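Local structure of MAU2 chromatid cohesion factor homolog (Saccharomyces cerevisiae, 4XDN) at residues Q31-A36 against T88-E93; E433-L438 against M450-N455. The protein takes part in sister chromatid cohesion, forming with SCC2 a complex required for the association of cohesin with chromosomes. All coordinates share one frame; numbering follows the deposited sequence.

Both contacts join buried residues of a mostly helical chain, but they share no helix and sit on opposite sides of its centre, their own centres about 55 Å apart. Contact 1 ties helix 29-45 to helix 81-98 near the N-terminal end, about 39 Å from the chain centre; contact 2 pairs the sequence neighbours 432-440 and 446-466, about 21 Å from it. The chemistry differs accordingly. In contact 1 two long polar side chains span a wide gap and meet in a single hydrogen bond, burying 74 Å². Contact 2 buries 241 Å² where two helices pack closely, with a CH-pi contact and no hydrogen bond across. Another protein's chain adjoins both.

Contact 1: residues Q31-A36 against T88-E93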
loop_
_atom_site.group_PDB
_atom_site.type_symbol
_atom_site.label_atom_id
_atom_site.label_comp_id
_atom_site.label_asym_id
_atom_site.label_seq_id
_atom_site.Cartn_x
_atom_site.Cartn_y
_atom_site.Cartn_z
ATOM N N GLN A 31 -31.461 -17.455 29.025
ATOM C CA GLN A 31 -30.274 -17.525 29.870
ATOM C C GLN A 31 -29.095 -18.130 29.110
ATOM O O GLN A 31 -27.961 -17.676 29.253
ATOM C CB GLN A 31 -30.571 -18.331 31.140
ATOM C CG GLN A 31 -31.306 -17.529 32.209
ATOM C CD GLN A 31 -31.926 -18.392 33.289
ATOM O OE1 GLN A 31 -32.032 -19.609 33.145
ATOM N NE2 GLN A 31 -32.347 -17.762 34.378
ATOM N N VAL A 32 -29.369 -19.145 28.297
ATOM C CA VAL A 32 -28.334 -19.761 27.474
ATOM C C VAL A 32 -27.839 -18.766 26.433
ATOM O O VAL A 32 -26.638 -18.661 26.179
ATOM C CB VAL A 32 -28.852 -21.029 26.768
ATOM C CG1 VAL A 32 -27.811 -21.581 25.797
ATOM C CG2 VAL A 32 -29.227 -22.085 27.794
ATOM N N TYR A 33 -28.781 -18.040 25.836
ATOM C CA TYR A 33 -28.465 -17.044 24.822
ATOM C C TYR A 33 -27.595 -15.931 25.396
ATOM O O TYR A 33 -26.606 -15.532 24.782
ATOM C CB TYR A 33 -29.753 -16.460 24.234
ATOM C CG TYR A 33 -29.527 -15.335 23.251
ATOM C CD1 TYR A 33 -28.860 -15.557 22.051
ATOM C CD2 TYR A 33 -29.989 -14.052 23.516
ATOM C CE1 TYR A 33 -28.652 -14.530 21.145
ATOM C CE2 TYR A 33 -29.787 -13.018 22.617
ATOM C CZ TYR A 33 -29.119 -13.263 21.433
ATOM O OH TYR A 33 -28.918 -12.238 20.539
ATOM N N HIS A 34 -27.962 -15.439 26.575
ATOM C CA HIS A 34 -27.216 -14.360 27.215
ATOM C C HIS A 34 -25.846 -14.826 27.699
ATOM O O HIS A 34 -24.904 -14.038 27.740
ATOM C CB HIS A 34 -28.014 -13.773 28.383
ATOM C CG HIS A 34 -29.256 -13.055 27.961
ATOM N ND1 HIS A 34 -29.482 -12.663 26.652
ATOM C CD2 HIS A 34 -30.349 -12.662 28.655
ATOM C CE1 HIS A 34 -30.653 -12.066 26.564
ATOM N NE2 HIS A 34 -31.196 -12.039 27.774
ATOM N N LEU A 35 -25.735 -16.099 28.064
ATOM C CA LEU A 35 -24.448 -16.662 28.453
ATOM C C LEU A 35 -23.502 -16.708 27.261
ATOM O O LEU A 35 -22.322 -16.373 27.381
ATOM C CB LEU A 35 -24.618 -18.064 29.042
ATOM C CG LEU A 35 -25.047 -18.137 30.507
ATOM C CD1 LEU A 35 -25.434 -19.559 30.869
ATOM C CD2 LEU A 35 -23.939 -17.635 31.422
ATOM N N ALA A 36 -24.025 -17.135 26.116
ATOM C CA ALA A 36 -23.255 -17.151 24.878
ATOM C C ALA A 36 -22.743 -15.752 24.564
ATOM O O ALA A 36 -21.617 -15.580 24.101
ATOM C CB ALA A 36 -24.101 -17.677 23.727
ATOM N N THR A 88 -27.629 -17.846 14.572
ATOM C CA THR A 88 -26.703 -18.373 13.578
ATOM C C THR A 88 -25.688 -17.314 13.165
ATOM O O THR A 88 -24.499 -17.604 13.051
ATOM C CB THR A 88 -27.452 -18.880 12.333
ATOM O OG1 THR A 88 -28.344 -19.933 12.716
ATOM C CG2 THR A 88 -26.478 -19.410 11.283
ATOM N N PHE A 89 -26.161 -16.090 12.948
ATOM C CA PHE A 89 -25.289 -14.992 12.541
ATOM C C PHE A 89 -24.241 -14.676 13.610
ATOM O O PHE A 89 -23.059 -14.532 13.296
ATOM C CB PHE A 89 -26.114 -13.736 12.232
ATOM C CG PHE A 89 -26.945 -13.835 10.972
ATOM C CD1 PHE A 89 -26.590 -14.692 9.938
ATOM C CD2 PHE A 89 -28.081 -13.055 10.821
ATOM C CE1 PHE A 89 -27.356 -14.771 8.787
ATOM C CE2 PHE A 89 -28.847 -13.132 9.672
ATOM C CZ PHE A 89 -28.484 -13.990 8.656
ATOM N N GLU A 90 -24.668 -14.571 14.867
ATOM C CA GLU A 90 -23.741 -14.288 15.959
ATOM C C GLU A 90 -22.722 -15.410 16.103
ATOM O O GLU A 90 -21.527 -15.159 16.273
ATOM C CB GLU A 90 -24.491 -14.098 17.275
ATOM C CG GLU A 90 -25.273 -12.804 17.363
ATOM C CD GLU A 90 -25.992 -12.658 18.687
ATOM O OE1 GLU A 90 -25.312 -12.607 19.732
ATOM O OE2 GLU A 90 -27.239 -12.600 18.683
ATOM N N MET A 91 -23.201 -16.647 16.033
ATOM C CA MET A 91 -22.328 -17.809 16.123
ATOM C C MET A 91 -21.321 -17.850 14.979
ATOM O O MET A 91 -20.120 -17.991 15.206
ATOM C CB MET A 91 -23.153 -19.093 16.121
ATOM C CG MET A 91 -22.318 -20.352 15.954
ATOM S SD MET A 91 -23.287 -21.862 15.943
ATOM C CE MET A 91 -22.043 -22.983 15.322
ATOM N N VAL A 92 -21.824 -17.748 13.752
ATOM C CA VAL A 92 -20.986 -17.837 12.563
ATOM C C VAL A 92 -19.983 -16.691 12.530
ATOM O O VAL A 92 -18.870 -16.848 12.033
ATOM C CB VAL A 92 -21.843 -17.830 11.275
ATOM C CG1 VAL A 92 -20.997 -17.520 10.045
ATOM C CG2 VAL A 92 -22.541 -19.166 11.108
ATOM N N GLU A 93 -20.384 -15.541 13.059
ATOM C CA GLU A 93 -19.494 -14.392 13.165
ATOM C C GLU A 93 -18.225 -14.789 13.917
ATOM O O GLU A 93 -17.125 -14.351 13.577
ATOM C CB GLU A 93 -20.197 -13.234 13.875
ATOM C CG GLU A 93 -19.431 -11.922 13.861
ATOM C CD GLU A 93 -19.590 -11.157 12.562
ATOM O OE1 GLU A 93 -19.123 -10.000 12.504
ATOM O OE2 GLU A 93 -20.180 -11.701 11.601
#
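The side chains of Tyr33 and Glu90 reach across to each other through different torsions: Tyr33 sets its CG anti to the backbone N (chi1 175°), whereas Glu90 keeps CG beside its own N and then runs straight out, with chi2 at 180°. Their CA atoms are 10.4 Å apart, so the two side chains bridge nearly the whole gap between helices 29-45 and 81-98. Where they meet, Tyr33 OH donates a short hydrogen bond of 2.5 Å to Glu90 OE2. The acceptor offers its syn lone pair, on the side of the other carboxylate oxygen, yet Glu90 OE1 stays 3.7 Å from Tyr33 OH. OE2 also lies at the edge of the phenol ring, in its plane, 3.4 Å from Tyr33 CE1, while the carboxylate is turned 77° from the ring.

Glu90 has further partners: Lys86 forms a salt bridge to OE2, and OE1 takes a salt bridge from Arg40 and a hydrogen bond from Gln37. Helix 53-76 packs against both segments, through Ala36 and Met91, and an aromatic ring of another protein's chain meets Tyr33 edge-to-face.

The buried carboxylate is thus gripped through both oxygens, which should restrict its rotation. Two basic neighbours probably stabilise its negative charge. Tyr33, Gln37 and Arg40, all of helix 29-45, converge on the carboxylate of helix 81-98, beside which the chain of another protein packs.

Contact 2: residues E433-L438 against M450-N455; sequences EEYTRL and MISLLN
The Tyr435 ring carries Asn455 CB over one face, 3.4 Å above the ring plane and displaced toward the rim. This is a CH-pi contact: CB lies 3.7 Å from the ring centroid, 25° off the normal. Beyond it the Asn455 amide is tilted 37° to the ring, bringing ND2 to 3.4 Å from Tyr435 OH at an angle too poor for a hydrogen bond. Ser452 O approaches the same tyrosine obliquely, 3.5 Å from CB at the root of the side chain.

Ser452 is the point of closest backbone approach, its CA 4.8 Å from that of Tyr435. Its small side chain is consistent with this close approach: CB rests 3.5 Å from Tyr435 O, and OG sits 3.3 Å from Leu438 CD2. Because OG is placed beside its own backbone N, it can turn back along the helix and hydrogen-bond to Val448 O. The axes of segments 433-438 and 450-455 pass 8.4 Å apart, their directions 148° apart; the helices that carry them, 432-440 and 446-466, joined by a short connection, form a roughly antiparallel hairpin.

Helix 415-426 packs on Tyr435 and Leu438, and its Gln425 OE1 is hydrogen-bonded to Tyr435 OH. Asn455 OD1 is hydrogen-bonded to the backbone of another protein's chain.

The polar ends of Tyr435, Ser452 and Asn455 therefore find their partners elsewhere, and segments 433-438 and 450-455 meet through van der Waals and CH-pi contact, without a hydrogen bond between them. Asn455 serves two surfaces at once, with its CB on the tyrosine and its amide oxygen on the partner protein.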
loop_
_atom_site.group_PDB
_atom_site.type_symbol
_atom_site.label_atom_id
_atom_site.label_comp_id
_atom_site.label_asym_id
_atom_site.label_seq_id
_atom_site.Cartn_x
_atom_site.Cartn_y
_atom_site.Cartn_z
ATOM N N GLU A 433 23.285 -8.789 -12.413
ATOM C CA GLU A 433 22.600 -10.024 -12.043
ATOM C C GLU A 433 21.645 -9.807 -10.872
ATOM O O GLU A 433 20.601 -10.451 -10.789
ATOM C CB GLU A 433 23.614 -11.116 -11.695
ATOM C CG GLU A 433 22.979 -12.461 -11.361
ATOM C CD GLU A 433 24.002 -13.560 -11.147
ATOM O OE1 GLU A 433 25.214 -13.262 -11.166
ATOM O OE2 GLU A 433 23.591 -14.726 -10.961
ATOM N N GLU A 434 22.001 -8.894 -9.972
ATOM C CA GLU A 434 21.169 -8.616 -8.803
ATOM C C GLU A 434 19.910 -7.889 -9.256
ATOM O O GLU A 434 18.795 -8.255 -8.882
ATOM C CB GLU A 434 21.906 -7.765 -7.756
ATOM C CG GLU A 434 23.430 -7.888 -7.724
ATOM C CD GLU A 434 23.920 -9.235 -7.240
ATOM O OE1 GLU A 434 23.305 -9.798 -6.312
ATOM O OE2 GLU A 434 24.931 -9.728 -7.785
ATOM N N TYR A 435 20.104 -6.851 -10.065
ATOM C CA TYR A 435 18.996 -6.070 -10.601
ATOM C C TYR A 435 18.106 -6.920 -11.499
ATOM O O TYR A 435 16.882 -6.820 -11.444
ATOM C CB TYR A 435 19.519 -4.865 -11.385
ATOM C CG TYR A 435 20.027 -3.726 -10.527
ATOM C CD1 TYR A 435 19.308 -3.286 -9.423
ATOM C CD2 TYR A 435 21.225 -3.087 -10.825
ATOM C CE1 TYR A 435 19.767 -2.245 -8.639
ATOM C CE2 TYR A 435 21.693 -2.048 -10.045
ATOM C CZ TYR A 435 20.960 -1.630 -8.954
ATOM O OH TYR A 435 21.417 -0.593 -8.173
ATOM N N THR A 436 18.732 -7.750 -12.330
ATOM C CA THR A 436 18.002 -8.588 -13.272
ATOM C C THR A 436 17.084 -9.562 -12.541
ATOM O O THR A 436 15.916 -9.706 -12.897
ATOM C CB THR A 436 18.957 -9.383 -14.182
ATOM O OG1 THR A 436 19.857 -8.482 -14.840
ATOM C CG2 THR A 436 18.178 -10.165 -15.233
ATOM N N ARG A 437 17.617 -10.227 -11.520
ATOM C CA ARG A 437 16.837 -11.186 -10.744
ATOM C C ARG A 437 15.699 -10.499 -10.001
ATOM O O ARG A 437 14.631 -11.077 -9.815
ATOM C CB ARG A 437 17.727 -11.934 -9.749
ATOM C CG ARG A 437 18.571 -13.037 -10.370
ATOM C CD ARG A 437 19.242 -13.899 -9.307
ATOM N NE ARG A 437 20.038 -13.109 -8.367
ATOM C CZ ARG A 437 19.600 -12.647 -7.197
ATOM N NH1 ARG A 437 18.357 -12.888 -6.792
ATOM N NH2 ARG A 437 20.411 -11.939 -6.423
ATOM N N LEU A 438 15.929 -9.263 -9.572
ATOM C CA LEU A 438 14.909 -8.525 -8.841
ATOM C C LEU A 438 13.801 -8.076 -9.786
ATOM O O LEU A 438 12.621 -8.087 -9.429
ATOM C CB LEU A 438 15.522 -7.323 -8.123
ATOM C CG LEU A 438 14.553 -6.445 -7.325
ATOM C CD1 LEU A 438 13.670 -7.281 -6.422
ATOM C CD2 LEU A 438 15.322 -5.421 -6.506
ATOM N N MET A 450 11.201 -1.528 -12.116
ATOM C CA MET A 450 11.630 -0.495 -13.044
ATOM C C MET A 450 12.879 0.233 -12.555
ATOM O O MET A 450 13.747 0.581 -13.356
ATOM C CB MET A 450 10.497 0.498 -13.278
ATOM C CG MET A 450 9.413 -0.039 -14.214
ATOM S SD MET A 450 8.327 1.237 -14.870
ATOM C CE MET A 450 9.517 2.231 -15.778
ATOM N N ILE A 451 12.970 0.466 -11.250
ATOM C CA ILE A 451 14.189 1.011 -10.666
ATOM C C ILE A 451 15.345 0.066 -10.975
ATOM O O ILE A 451 16.440 0.502 -11.336
ATOM C CB ILE A 451 14.062 1.209 -9.136
ATOM C CG1 ILE A 451 13.074 2.338 -8.832
ATOM C CG2 ILE A 451 15.429 1.528 -8.505
ATOM C CD1 ILE A 451 12.711 2.477 -7.367
ATOM N N SER A 452 15.085 -1.230 -10.839
ATOM C CA SER A 452 16.091 -2.247 -11.114
ATOM C C SER A 452 16.500 -2.233 -12.586
ATOM O O SER A 452 17.679 -2.365 -12.909
ATOM C CB SER A 452 15.568 -3.633 -10.726
ATOM O OG SER A 452 15.192 -3.677 -9.360
ATOM N N LEU A 453 15.526 -2.063 -13.474
ATOM C CA LEU A 453 15.795 -2.075 -14.908
ATOM C C LEU A 453 16.544 -0.824 -15.349
ATOM O O LEU A 453 17.392 -0.887 -16.238
ATOM C CB LEU A 453 14.491 -2.205 -15.702
ATOM C CG LEU A 453 13.839 -3.591 -15.730
ATOM C CD1 LEU A 453 12.455 -3.514 -16.365
ATOM C CD2 LEU A 453 14.709 -4.592 -16.477
ATOM N N LEU A 454 16.229 0.309 -14.728
ATOM C CA LEU A 454 16.855 1.574 -15.091
ATOM C C LEU A 454 18.307 1.623 -14.628
ATOM O O LEU A 454 19.188 2.065 -15.371
ATOM C CB LEU A 454 16.072 2.750 -14.503
ATOM C CG LEU A 454 14.721 3.059 -15.160
ATOM C CD1 LEU A 454 13.977 4.117 -14.369
ATOM C CD2 LEU A 454 14.898 3.510 -16.602
ATOM N N ASN A 455 18.556 1.174 -13.401
ATOM C CA ASN A 455 19.925 1.052 -12.913
ATOM C C ASN A 455 20.694 0.059 -13.771
ATOM O O ASN A 455 21.859 0.276 -14.093
ATOM C CB ASN A 455 19.958 0.611 -11.450
ATOM C CG ASN A 455 19.598 1.726 -10.491
ATOM O OD1 ASN A 455 19.931 2.887 -10.714
ATOM N ND2 ASN A 455 18.916 1.374 -9.408
#